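Local atomic coordinates of glycoside Hydrolase (Bacteroides uniformis, PDB entry 5TA0), a protein that probably hydrolyses agarose or its oligosaccharides as a glycoside hydrolase of a human gut bacterium, here captured with a neoagaro-oligosaccharide bound. Residues Val546-Lys554 against Leu615-Leu623. Numbering follows the deposited sequence.
With EDO (1,2-ethanediol), chain T.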
loop_
_atom_site.group_PDB
_atom_site.type_symbol
_atom_site.label_atom_id
_atom_site.label_comp_id
_atom_site.label_asym_id
_atom_site.label_seq_id
_atom_site.Cartn_x
_atom_site.Cartn_y
_atom_site.Cartn_z
ATOM N N VAL A 546 1.335 22.447 22.115
ATOM C CA VAL A 546 0.868 21.454 23.077
ATOM C C VAL A 546 -0.149 20.547 22.414
ATOM O O VAL A 546 -1.101 21.029 21.812
ATOM C CB VAL A 546 0.219 22.121 24.308
ATOM C CG1 VAL A 546 -0.275 21.073 25.297
ATOM C CG2 VAL A 546 1.220 23.074 24.967
ATOM N N PHE A 547 0.076 19.239 22.530
ATOM C CA PHE A 547 -0.841 18.202 22.048
ATOM C C PHE A 547 -1.241 17.324 23.221
ATOM O O PHE A 547 -0.471 17.155 24.184
ATOM C CB PHE A 547 -0.171 17.337 20.983
ATOM C CG PHE A 547 0.116 18.073 19.715
ATOM C CD1 PHE A 547 1.269 18.839 19.590
ATOM C CD2 PHE A 547 -0.774 18.040 18.650
ATOM C CE1 PHE A 547 1.535 19.547 18.425
ATOM C CE2 PHE A 547 -0.501 18.745 17.482
ATOM C CZ PHE A 547 0.643 19.503 17.376
ATOM N N ASN A 548 -2.439 16.773 23.147
ATOM C CA ASN A 548 -2.983 15.917 24.190
ATOM C C ASN A 548 -3.400 14.576 23.618
ATOM O O ASN A 548 -4.146 14.538 22.644
ATOM C CB ASN A 548 -4.199 16.583 24.826
ATOM C CG ASN A 548 -3.844 17.859 25.551
ATOM O OD1 ASN A 548 -4.047 18.954 25.030
ATOM N ND2 ASN A 548 -3.271 17.721 26.719
ATOM N N ILE A 549 -2.936 13.492 24.248
ATOM C CA ILE A 549 -3.280 12.126 23.857
ATOM C C ILE A 549 -3.860 11.471 25.098
ATOM O O ILE A 549 -3.126 11.207 26.067
ATOM C CB ILE A 549 -2.077 11.354 23.301
ATOM C CG1 ILE A 549 -1.516 12.050 22.050
ATOM C CG2 ILE A 549 -2.480 9.914 22.977
ATOM C CD1 ILE A 549 -0.344 11.350 21.395
ATOM N N ASN A 550 -5.158 11.187 25.051
ATOM C CA ASN A 550 -5.933 10.793 26.224
ATOM C C ASN A 550 -6.553 9.402 26.141
ATOM O O ASN A 550 -6.629 8.794 25.072
ATOM C CB ASN A 550 -7.034 11.846 26.443
ATOM C CG ASN A 550 -6.484 13.236 26.699
ATOM O OD1 ASN A 550 -5.407 13.407 27.275
ATOM N ND2 ASN A 550 -7.236 14.254 26.246
ATOM N N ASN A 551 -7.019 8.891 27.289
ATOM C CA ASN A 551 -7.574 7.548 27.445
ATOM C C ASN A 551 -6.583 6.434 27.058
ATOM O O ASN A 551 -6.980 5.391 26.559
ATOM C CB ASN A 551 -8.913 7.388 26.682
ATOM C CG ASN A 551 -10.153 7.494 27.572
ATOM O OD1 ASN A 551 -10.152 7.197 28.791
ATOM N ND2 ASN A 551 -11.258 7.841 26.939
ATOM N N VAL A 552 -5.294 6.675 27.310
ATOM C CA VAL A 552 -4.262 5.678 27.054
ATOM C C VAL A 552 -4.310 4.618 28.148
ATOM O O VAL A 552 -4.307 4.934 29.328
ATOM C CB VAL A 552 -2.868 6.325 27.016
ATOM C CG1 VAL A 552 -1.757 5.273 26.953
ATOM C CG2 VAL A 552 -2.772 7.312 25.849
ATOM N N LYS A 553 -4.378 3.365 27.735
ATOM C CA LYS A 553 -4.448 2.250 28.665
ATOM C C LYS A 553 -3.045 1.706 28.902
ATOM O O LYS A 553 -2.351 1.312 27.971
ATOM C CB LYS A 553 -5.400 1.182 28.121
ATOM C CG LYS A 553 -6.771 1.704 27.683
ATOM C CD LYS A 553 -7.554 2.524 28.722
ATOM C CE LYS A 553 -7.705 1.794 30.062
ATOM N NZ LYS A 553 -8.707 2.374 31.009
ATOM N N LYS A 554 -2.589 1.783 30.139
ATOM C CA LYS A 554 -1.323 1.178 30.520
ATOM C C LYS A 554 -1.527 -0.098 31.317
ATOM O O LYS A 554 -2.593 -0.330 31.903
ATOM C CB LYS A 554 -0.488 2.157 31.333
ATOM C CG LYS A 554 -0.015 3.380 30.557
ATOM C CD LYS A 554 0.811 4.294 31.440
ATOM C CE LYS A 554 2.172 3.686 31.771
ATOM N NZ LYS A 554 2.825 4.431 32.877
ATOM N N LEU A 615 4.522 8.042 31.076
ATOM C CA LEU A 615 3.172 8.099 30.501
ATOM C C LEU A 615 2.095 7.865 31.552
ATOM O O LEU A 615 2.317 7.204 32.575
ATOM C CB LEU A 615 3.024 7.067 29.385
ATOM C CG LEU A 615 3.967 7.264 28.204
ATOM C CD1 LEU A 615 3.746 6.116 27.241
ATOM C CD2 LEU A 615 3.775 8.603 27.504
ATOM N N LYS A 616 0.921 8.382 31.252
ATOM C CA LYS A 616 -0.268 8.250 32.096
ATOM C C LYS A 616 -1.439 7.944 31.176
ATOM O O LYS A 616 -1.259 7.685 29.990
ATOM C CB LYS A 616 -0.549 9.577 32.825
ATOM C CG LYS A 616 0.578 10.173 33.627
ATOM C CD LYS A 616 0.008 11.245 34.546
ATOM C CE LYS A 616 -0.401 12.513 33.843
ATOM N NZ LYS A 616 -0.520 13.615 34.854
ATOM N N GLY A 617 -2.658 8.006 31.696
ATOM C CA GLY A 617 -3.852 7.882 30.850
ATOM C C GLY A 617 -4.088 9.092 29.985
ATOM O O GLY A 617 -4.388 8.957 28.793
ATOM N N ASN A 618 -3.959 10.285 30.574
ATOM C CA ASN A 618 -4.081 11.535 29.827
ATOM C C ASN A 618 -2.727 12.206 29.786
ATOM O O ASN A 618 -2.101 12.482 30.831
ATOM C CB ASN A 618 -5.131 12.460 30.462
ATOM C CG ASN A 618 -6.537 11.882 30.430
ATOM O OD1 ASN A 618 -6.864 11.003 29.638
ATOM N ND2 ASN A 618 -7.386 12.356 31.361
ATOM N N ASN A 619 -2.231 12.451 28.583
ATOM C CA ASN A 619 -0.850 12.859 28.368
ATOM C C ASN A 619 -0.760 14.177 27.647
ATOM O O ASN A 619 -1.493 14.404 26.673
ATOM C CB ASN A 619 -0.128 11.805 27.535
ATOM C CG ASN A 619 -0.140 10.457 28.201
ATOM O OD1 ASN A 619 0.683 10.200 29.078
ATOM N ND2 ASN A 619 -1.076 9.607 27.833
ATOM N N THR A 620 0.174 15.020 28.075
ATOM C CA THR A 620 0.408 16.321 27.461
ATOM C C THR A 620 1.800 16.274 26.817
ATOM O O THR A 620 2.787 16.025 27.519
ATOM C CB THR A 620 0.306 17.426 28.540
ATOM O OG1 THR A 620 -0.989 17.371 29.161
ATOM C CG2 THR A 620 0.531 18.807 27.936
ATOM N N ILE A 621 1.876 16.504 25.496
ATOM C CA ILE A 621 3.100 16.417 24.720
ATOM C C ILE A 621 3.389 17.820 24.192
ATOM O O ILE A 621 2.583 18.359 23.426
ATOM C CB ILE A 621 2.944 15.395 23.573
ATOM C CG1 ILE A 621 2.801 13.979 24.170
ATOM C CG2 ILE A 621 4.123 15.497 22.610
ATOM C CD1 ILE A 621 2.253 12.914 23.230
ATOM N N SER A 622 4.509 18.408 24.625
ATOM C CA SER A 622 4.865 19.789 24.301
ATOM C C SER A 622 6.099 19.803 23.412
ATOM O O SER A 622 7.076 19.134 23.705
ATOM C CB SER A 622 5.119 20.544 25.616
ATOM O OG SER A 622 5.898 21.697 25.444
ATOM N N LEU A 623 6.043 20.588 22.339
ATOM C CA LEU A 623 7.158 20.762 21.414
ATOM C C LEU A 623 7.547 22.223 21.319
ATOM O O LEU A 623 6.691 23.081 21.229
ATOM C CB LEU A 623 6.786 20.278 20.017
ATOM C CG LEU A 623 6.471 18.796 19.871
ATOM C CD1 LEU A 623 5.891 18.549 18.492
ATOM C CD2 LEU A 623 7.714 17.963 20.068
HETATM C C1 EDO T . -10.727 10.830 31.236
HETATM O O1 EDO T . -10.211 12.109 31.486
HETATM C C2 EDO T . -10.820 10.480 29.776
HETATM O O2 EDO T . -9.530 10.464 29.203
HETATM O O HOH W 1 -4.097 15.539 28.436
#
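N619 grips the carbonyl oxygen of I549 twice: its backbone N reaches I549 O at 2.9 Å and its side-chain ND2 reaches the same oxygen at 3.1 Å, the two donors coming from opposite faces of the carbonyl plane. The buried amide is pinned at its other corners too. ND2 also donates to K616 O, while OD1 takes the K616 N-H on a lone pair (2.8 Å) and a further bond from N581. With CG anti to its own carbonyl carbon (chi1 -59°), the group turns back over the 616-618 turn and ties it to the end of strand 545-549. Cut back to an alanine, this position would probably leave K616 N, K616 O and N581 ND2 without these partners, I549 O with one donor fewer, and a gap beside V552 CG2.

Beyond N619 the two segments run antiparallel in a sheet of the porphyranase-type C-terminal domain: 545-549 lies beside 619-624, and its far side is bonded through N548 to T533 of strand 523-538. F547 N to I621 O and I621 N to F547 O are each 2.8 Å. On their face I549 CD1 meets I621 CD1 at 3.5 Å, and these residues, with F547, pack on strands 523-538, 558-568 and 631-642, as in a beta-sandwich. The other face carries V546 CG1 against T620 CG2 (3.6 Å).

Past the strands the pairing continues between two loops. V552 N bonds G617 O in the carbonyl plane, N551 N approaches N618 OD1 nearly end-on (3.2 Å), and the N618 amide also holds an ethanediol, probably from the crystallisation liquor. K554, bent at chi3 (71°), brings NZ above the carbonyl plane of L615, 2.8 Å from its O, and Y612 O accepts from the same ammonium.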